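Local coordinates for protein ketosynthase (Streptomyces sp. MSC090213JE08, PDB 6KXD) that probably catalyses the decarboxylative condensation of an acyl chain with malonyl-ACP to give a 3-oxoacyl-ACP, as the ketosynthase of a highly reducing type II polyketide synthase, at residues A93-E97 against D98-E102; E244-A248 against R249-I253; A288-Q292 against E293-F297; V328-K331 against S332-H336. All blocks are in the same frame, centred on the assembly; numbering follows the deposited sequence.

Interaction 1: A93-E97 against D98-E102; sequences AGLTE and DDLGE
Leu95 and Leu100 meet on the inner side of this turn, their side chains crossing at about a right angle with CD1 of Leu95 3.9 Å from CD2 of Leu100. Here the packing is close: Leu100 also lays CG against the carbonyl of Thr96, 3.1 Å from its O, and both leucines continue inward onto Val90 of helix 77-93 and Ile191 of the sheet. The outer side is looser and more polar. Asp99 keeps CG beside its own backbone N (chi1 -45°), which swings the carboxylate back along the chain until OD2 accepts a weak, fairly straight bond from Thr96 N at 3.3 Å. Its CB rests 3.7 Å from Leu95 CD2. Replacing Asp99 by an alanine would probably leave the Thr96 amide without this acceptor and the first turn less firmly closed. Glu97 sends its extended chain away from the turn to a salt bridge with Arg87, while its O takes Gly101 N at 2.9 Å. With Thr96 as N-cap of helix 97-101, Asp99 supplies the N3 half of a capping box, unreciprocated by the threonine hydroxyl, and Leu95 with Leu100 forms the hydrophobic staple that flanks such a helix start.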
# COMPACT_ATOMS: atom_id res chain seq x y z
N ALA A 93 -19.11 15.19 2.69
CA ALA A 93 -19.02 15.72 1.35
C ALA A 93 -20.42 15.99 0.76
O ALA A 93 -20.50 16.57 -0.29
CB ALA A 93 -18.24 14.79 0.46
N GLY A 94 -21.48 15.53 1.44
CA GLY A 94 -22.87 15.65 0.93
C GLY A 94 -23.17 14.58 -0.10
O GLY A 94 -24.04 14.73 -0.95
N LEU A 95 -22.43 13.47 -0.03
CA LEU A 95 -22.51 12.39 -0.99
C LEU A 95 -23.23 11.25 -0.30
O LEU A 95 -22.90 10.90 0.81
CB LEU A 95 -21.11 11.92 -1.41
CG LEU A 95 -20.40 12.74 -2.48
CD1 LEU A 95 -18.96 12.29 -2.67
CD2 LEU A 95 -21.14 12.63 -3.80
N THR A 96 -24.21 10.67 -0.97
CA THR A 96 -24.87 9.53 -0.40
C THR A 96 -24.42 8.29 -1.18
O THR A 96 -23.73 8.40 -2.20
CB THR A 96 -26.39 9.74 -0.38
OG1 THR A 96 -26.93 8.62 0.31
CG2 THR A 96 -26.96 9.90 -1.77
N GLU A 97 -24.81 7.11 -0.69
CA GLU A 97 -24.48 5.85 -1.36
C GLU A 97 -25.05 5.86 -2.79
O GLU A 97 -24.46 5.25 -3.68
CB GLU A 97 -25.03 4.68 -0.54
CG GLU A 97 -24.37 4.55 0.81
CD GLU A 97 -25.04 3.50 1.68
OE1 GLU A 97 -25.77 2.67 1.12
OE2 GLU A 97 -24.84 3.54 2.90
N ASP A 98 -26.18 6.56 -2.98
CA ASP A 98 -26.84 6.67 -4.29
C ASP A 98 -25.92 7.40 -5.28
O ASP A 98 -25.74 6.94 -6.40
CB ASP A 98 -28.20 7.36 -4.17
CG ASP A 98 -29.22 6.62 -3.33
OD1 ASP A 98 -29.13 5.37 -3.25
OD2 ASP A 98 -30.10 7.30 -2.75
N ASP A 99 -25.31 8.51 -4.84
CA ASP A 99 -24.40 9.36 -5.67
C ASP A 99 -23.10 8.59 -5.99
O ASP A 99 -22.43 8.85 -6.99
CB ASP A 99 -24.03 10.66 -4.95
CG ASP A 99 -25.19 11.39 -4.27
OD1 ASP A 99 -26.36 10.92 -4.37
OD2 ASP A 99 -24.92 12.42 -3.63
N LEU A 100 -22.72 7.68 -5.09
CA LEU A 100 -21.45 6.99 -5.13
C LEU A 100 -21.54 5.75 -6.03
O LEU A 100 -20.57 5.44 -6.72
CB LEU A 100 -21.05 6.61 -3.71
CG LEU A 100 -20.72 7.78 -2.78
CD1 LEU A 100 -20.76 7.35 -1.32
CD2 LEU A 100 -19.38 8.40 -3.12
N GLY A 101 -22.66 5.03 -5.95
CA GLY A 101 -22.88 3.78 -6.71
C GLY A 101 -22.70 4.03 -8.21
O GLY A 101 -22.31 3.12 -8.95
N GLU A 102 -22.97 5.28 -8.61
CA GLU A 102 -23.02 5.74 -10.00
C GLU A 102 -21.62 6.10 -10.50
O GLU A 102 -21.42 6.20 -11.71
CB GLU A 102 -23.90 7.00 -10.12
CG GLU A 102 -25.37 6.72 -10.38
CD GLU A 102 -25.65 5.64 -11.41
OE1 GLU A 102 -25.63 4.45 -11.03
OE2 GLU A 102 -25.85 5.99 -12.59

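Interaction 2: E244-A248 against R249-I253; sequences ESALA and RGARI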
# COMPACT_ATOMS: atom_id res chain seq x y z
N GLU A 244 -14.47 20.36 -11.40
CA GLU A 244 -15.64 20.29 -12.26
C GLU A 244 -16.81 19.63 -11.52
O GLU A 244 -17.91 20.14 -11.52
CB GLU A 244 -15.40 19.41 -13.48
CG GLU A 244 -14.77 20.10 -14.66
CD GLU A 244 -14.35 19.09 -15.72
OE1 GLU A 244 -15.13 18.88 -16.68
OE2 GLU A 244 -13.26 18.48 -15.56
N SER A 245 -16.53 18.45 -10.96
CA SER A 245 -17.54 17.59 -10.35
C SER A 245 -18.05 18.19 -9.03
O SER A 245 -19.19 18.02 -8.67
CB SER A 245 -16.96 16.22 -10.09
OG SER A 245 -17.81 15.51 -9.21
N ALA A 246 -17.16 18.83 -8.28
CA ALA A 246 -17.52 19.49 -7.02
C ALA A 246 -18.43 20.70 -7.31
O ALA A 246 -19.54 20.78 -6.76
CB ALA A 246 -16.26 19.91 -6.31
N LEU A 247 -17.97 21.61 -8.18
CA LEU A 247 -18.70 22.83 -8.52
C LEU A 247 -20.10 22.46 -9.01
O LEU A 247 -21.09 22.99 -8.51
CB LEU A 247 -17.95 23.63 -9.59
CG LEU A 247 -16.68 24.34 -9.10
CD1 LEU A 247 -16.07 25.20 -10.21
CD2 LEU A 247 -16.96 25.16 -7.85
N ALA A 248 -20.15 21.51 -9.96
CA ALA A 248 -21.41 21.06 -10.62
C ALA A 248 -22.40 20.40 -9.65
O ALA A 248 -23.55 20.24 -9.99
CB ALA A 248 -21.07 20.10 -11.75
N ARG A 249 -21.95 19.99 -8.46
CA ARG A 249 -22.73 19.18 -7.50
C ARG A 249 -23.26 20.09 -6.37
O ARG A 249 -24.08 19.67 -5.57
CB ARG A 249 -21.79 18.10 -6.95
CG ARG A 249 -22.43 16.95 -6.18
CD ARG A 249 -21.45 15.81 -5.96
NE ARG A 249 -20.31 16.09 -5.08
CZ ARG A 249 -20.40 16.14 -3.75
NH1 ARG A 249 -21.59 16.23 -3.20
NH2 ARG A 249 -19.31 16.11 -2.99
N GLY A 250 -22.73 21.31 -6.30
CA GLY A 250 -22.98 22.24 -5.19
C GLY A 250 -22.27 21.85 -3.90
O GLY A 250 -22.77 22.08 -2.80
N ALA A 251 -21.08 21.25 -4.04
CA ALA A 251 -20.35 20.72 -2.90
C ALA A 251 -19.60 21.85 -2.19
O ALA A 251 -19.00 22.71 -2.82
CB ALA A 251 -19.41 19.63 -3.37
N ARG A 252 -19.63 21.84 -0.86
CA ARG A 252 -18.73 22.67 -0.08
C ARG A 252 -17.30 22.10 -0.24
O ARG A 252 -17.09 20.93 -0.01
CB ARG A 252 -19.22 22.71 1.37
CG ARG A 252 -18.33 23.48 2.33
CD ARG A 252 -17.26 22.61 2.99
NE ARG A 252 -17.78 21.66 3.96
CZ ARG A 252 -18.09 20.38 3.71
NH1 ARG A 252 -17.67 19.76 2.61
NH2 ARG A 252 -18.84 19.73 4.57
N ILE A 253 -16.35 22.96 -0.62
CA ILE A 253 -14.96 22.60 -0.84
C ILE A 253 -14.11 23.09 0.33
O ILE A 253 -13.99 24.29 0.55
CB ILE A 253 -14.51 23.19 -2.19
CG1 ILE A 253 -15.25 22.53 -3.36
CG2 ILE A 253 -13.00 23.14 -2.33
CD1 ILE A 253 -15.01 23.18 -4.71
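This is a helix C-terminus folding back on itself: residues Ala246 to Ala251 close off the short helix 243-247 near the protein surface, before the chain turns into strand 255-264. Ala246 O takes two backbone amides from opposite faces of its carbonyl plane. Arg249 N lies 3.1 Å from Ala246 O, well above the plane, whereas Ala251 N, on the other face, is 3.2 Å from the same Ala246 O along a nearly straight N-H line of 170°. Gly250 N bonds Leu247 O within a type I turn. The 6-to-1 and 5-to-2 bonds around Gly250, whose positive phi suits a glycine, make a Schellman motif, and its usual apolar pairing is present too: the CB atoms of Ala246 and Ala251 lie 4.3 Å apart. Ile253 extends that patch from the loop side, its CD1 touching Ala246 CB at 3.8 Å and, less closely, Leu247 CD2 at 4.2 Å. Val11 of strand 10-19 backs both Ala246 and Ile253. Arg249 leaves the turn with CG opposite its backbone N (chi1 -166°), its CB 3.1 Å from Ser245 O, then bends at chi3. That bend brings the guanidinium back over Ala251, whose CB lies 3.5 Å above the guanidinium plane, toward its rim. One end of the group reaches Glu241 in a salt bridge and Ala93 O in a hydrogen bond, both through NH2. Glu241 also holds Ser245 OG through its other carboxylate oxygen, OE2, which ties this helix end to the end of strand 234-242.

Interaction 3: A288-Q292 against E293-F297; sequences AGVEQ and EEIDF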
# COMPACT_ATOMS: atom_id res chain seq x y z
N ALA A 288 3.02 21.07 -7.15
CA ALA A 288 2.03 22.03 -6.64
C ALA A 288 2.13 23.34 -7.44
O ALA A 288 1.15 24.03 -7.62
CB ALA A 288 2.26 22.25 -5.17
N GLY A 289 3.33 23.62 -7.95
CA GLY A 289 3.58 24.84 -8.72
C GLY A 289 3.66 26.02 -7.78
O GLY A 289 3.12 27.07 -8.05
N VAL A 290 4.38 25.80 -6.67
CA VAL A 290 4.35 26.59 -5.48
C VAL A 290 5.81 26.85 -5.07
O VAL A 290 6.62 25.92 -5.15
CB VAL A 290 3.54 25.84 -4.40
CG1 VAL A 290 3.96 26.19 -2.99
CG2 VAL A 290 2.04 26.03 -4.58
N GLU A 291 6.13 28.09 -4.66
CA GLU A 291 7.49 28.49 -4.21
C GLU A 291 7.57 28.32 -2.69
O GLU A 291 6.56 28.38 -2.01
CB GLU A 291 7.85 29.94 -4.55
CG GLU A 291 7.35 30.45 -5.90
CD GLU A 291 8.04 29.89 -7.14
OE1 GLU A 291 9.06 29.17 -7.00
OE2 GLU A 291 7.55 30.20 -8.25
N GLN A 292 8.79 28.08 -2.19
CA GLN A 292 9.04 27.95 -0.76
C GLN A 292 8.34 29.09 0.01
O GLN A 292 7.76 28.85 1.06
CB GLN A 292 10.54 27.95 -0.47
CG GLN A 292 11.22 26.60 -0.66
CD GLN A 292 11.91 26.44 -1.99
OE1 GLN A 292 11.39 26.77 -3.05
NE2 GLN A 292 13.10 25.85 -1.96
N GLU A 293 8.41 30.32 -0.54
CA GLU A 293 7.83 31.56 0.07
C GLU A 293 6.35 31.38 0.41
O GLU A 293 5.89 31.89 1.43
CB GLU A 293 7.92 32.77 -0.88
CG GLU A 293 9.32 33.34 -1.01
CD GLU A 293 10.19 32.59 -2.00
OE1 GLU A 293 9.92 32.69 -3.21
OE2 GLU A 293 11.10 31.85 -1.56
N GLU A 294 5.60 30.70 -0.46
CA GLU A 294 4.14 30.72 -0.41
C GLU A 294 3.62 29.71 0.62
O GLU A 294 2.43 29.64 0.87
CB GLU A 294 3.50 30.38 -1.76
CG GLU A 294 4.04 31.15 -2.95
CD GLU A 294 3.30 30.82 -4.22
OE1 GLU A 294 2.08 31.04 -4.26
OE2 GLU A 294 3.92 30.29 -5.16
N ILE A 295 4.52 28.91 1.22
CA ILE A 295 4.10 27.91 2.21
C ILE A 295 3.91 28.60 3.58
O ILE A 295 4.83 29.17 4.15
CB ILE A 295 5.09 26.74 2.29
CG1 ILE A 295 5.18 25.98 0.96
CG2 ILE A 295 4.73 25.85 3.48
CD1 ILE A 295 3.89 25.38 0.47
N ASP A 296 2.69 28.48 4.11
CA ASP A 296 2.32 29.13 5.36
C ASP A 296 2.82 28.32 6.55
O ASP A 296 3.31 28.89 7.50
CB ASP A 296 0.82 29.40 5.38
CG ASP A 296 0.52 30.41 4.29
OD1 ASP A 296 1.27 31.42 4.23
OD2 ASP A 296 -0.36 30.14 3.45
N PHE A 297 2.68 26.99 6.51
CA PHE A 297 3.35 26.15 7.49
C PHE A 297 3.52 24.73 6.91
O PHE A 297 2.90 24.36 5.93
CB PHE A 297 2.63 26.15 8.85
CG PHE A 297 1.37 25.33 8.95
CD1 PHE A 297 0.16 25.83 8.50
CD2 PHE A 297 1.41 24.02 9.43
CE1 PHE A 297 -0.99 25.07 8.58
CE2 PHE A 297 0.26 23.25 9.48
CZ PHE A 297 -0.95 23.79 9.09
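The backbone between Glu291 and Ile295 makes a tight 3-10 turn, with Glu294 N bonded to Glu291 O at 3.0 Å and Ile295 N to Gln292 O at 3.2 Å, each donor lying well above the plane of the carbonyl it meets. Beside this turn Glu294 stretches its chain back along the preceding residues and offers OE2 to Glu291 N, 3.2 Å away. The N-H points almost straight at the oxygen (166°), meeting it on the anti side and 35° out of the carboxylate plane. The same OE2 lies 3.5 Å from Glu291 CG. On the other flank, CG1 of Val290 packs on CD1 of Ile295 at 3.6 Å, the two side chains crossing at about a right angle. With Glu291 in the N-cap place and Glu294 at N3, this resembles one half of a capping box, and Val290 with Ile295 a hydrophobic staple, though here the turn is 3-10. It follows Gly289, the positive-phi residue of the Schellman motif that ends helix 274-288, and leads into strand 297-299. With an alanine at Glu294, the Glu291 amide would probably lose this acceptor and the turn would be freer to open. Glu291 bends at chi2 and carries its own carboxylate outward, leaving its OE2 4.8 Å from Glu294 OE2, like charges near each other without touching. Inward, Val290 and Ile295 both press on Leu285 of helix 274-288, and Gln292 NE2 bonds Val319 O of helix 306-320.

Interaction 4: V328-K331 against S332-H336; sequences VAVK and SMLGH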
# COMPACT_ATOMS: atom_id res chain seq x y z
N VAL A 328 5.15 22.38 12.41
CA VAL A 328 4.43 21.84 13.51
C VAL A 328 4.27 20.33 13.35
O VAL A 328 4.29 19.81 12.23
CB VAL A 328 3.05 22.51 13.62
CG1 VAL A 328 3.18 24.02 13.53
CG2 VAL A 328 2.05 22.01 12.59
N ALA A 329 4.10 19.66 14.49
CA ALA A 329 4.02 18.21 14.59
C ALA A 329 2.71 17.80 15.28
O ALA A 329 2.63 17.68 16.49
CB ALA A 329 5.24 17.68 15.30
N VAL A 330 1.71 17.46 14.46
CA VAL A 330 0.39 16.95 14.86
C VAL A 330 0.50 15.70 15.72
O VAL A 330 -0.35 15.45 16.58
CB VAL A 330 -0.46 16.72 13.60
CG1 VAL A 330 -1.76 15.97 13.88
CG2 VAL A 330 -0.75 18.03 12.90
N LYS A 331 1.57 14.89 15.53
CA LYS A 331 1.76 13.69 16.31
C LYS A 331 2.04 14.02 17.79
O LYS A 331 2.00 13.13 18.64
CB LYS A 331 2.93 12.87 15.77
CG LYS A 331 2.69 12.26 14.38
CD LYS A 331 3.83 11.41 13.91
CE LYS A 331 3.57 10.80 12.55
NZ LYS A 331 3.50 11.85 11.52
N SER A 332 2.35 15.28 18.07
CA SER A 332 2.49 15.68 19.46
C SER A 332 1.15 15.41 20.15
O SER A 332 1.15 14.89 21.24
CB SER A 332 2.91 17.10 19.59
OG SER A 332 1.94 17.98 19.06
N MET A 333 0.04 15.65 19.42
CA MET A 333 -1.29 15.42 19.92
C MET A 333 -1.77 13.99 19.64
O MET A 333 -2.22 13.29 20.53
CB MET A 333 -2.28 16.41 19.30
CG MET A 333 -2.05 17.84 19.72
SD MET A 333 -3.01 19.00 18.72
CE MET A 333 -1.99 19.13 17.25
N LEU A 334 -1.69 13.54 18.37
CA LEU A 334 -2.25 12.21 17.98
C LEU A 334 -1.39 11.05 18.45
O LEU A 334 -1.84 9.93 18.44
CB LEU A 334 -2.36 12.19 16.46
CG LEU A 334 -3.38 13.17 15.92
CD1 LEU A 334 -3.47 13.08 14.41
CD2 LEU A 334 -4.73 12.92 16.54
N GLY A 335 -0.13 11.31 18.79
CA GLY A 335 0.80 10.24 18.81
C GLY A 335 1.02 9.80 17.36
O GLY A 335 0.62 10.49 16.41
N HIS A 336 1.67 8.66 17.20
CA HIS A 336 2.00 8.21 15.87
C HIS A 336 0.93 7.21 15.43
O HIS A 336 1.00 6.05 15.84
CB HIS A 336 3.41 7.60 15.85
CG HIS A 336 3.89 7.33 14.47
ND1 HIS A 336 3.03 7.32 13.38
CD2 HIS A 336 5.13 7.08 13.99
CE1 HIS A 336 3.73 7.05 12.28
NE2 HIS A 336 5.02 6.89 12.63
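Lys331 runs alongside His336, both side chains pointing the same way, and each of its carbons has something to meet. Lys331 CB lies 3.4 Å from Gly335 O and Lys331 CG keeps the same distance from that carbonyl O; Lys331 CD reaches the ring's root, 4.1 Å from His336 CG. Lys331 CE then sits over one face of the imidazole, 3.8 Å from the His336 ring centroid and 18° off the normal, a CH-pi contact displaced toward ND1. A bend at chi4 (66°) turns NZ aside to the carbonyl O of His301. His336 in turn touches Cys170; Cys170, His301 and His336 probably correspond to the Cys-His-His centre of ketosynthases, and Lys331 meets both histidines. Backbone bonds set the turn of helix 331-334 that carries it. Val330 O accepts both Met333 N, from above the carbonyl plane, and Leu334 N, within it. One turn on, Val330 CG1 is pressed tightly on Leu334 CD1 at 3.4 Å. Ala329 O is likewise doubly held by Ser332: its N, and its OG at 2.7 Å nearly along the C=O axis. The hydroxyl in turn accepts from Ile362 N.

Along the chain the four turns come in order, each closing before the next opens, and they fall into two pairs. Interactions 1 and 2, with centres about 13 Å apart, touch directly: the arginine at the end of helix 243-247 reaches the end of helix 77-93, joining two turns at one edge of the thiolase-type fold. Interactions 3 and 4, about 22 Å apart between centres, meet where Phe297 packs on Val328, residues at neighbouring parallel strands 297-299 and 326-328. Interactions 1 and 4 lie on opposite sides of the chain's centre, about 20 Å apart at their nearest atoms. Three turns thus shape the periphery, while 328-336 is buried beside the probable catalytic centre.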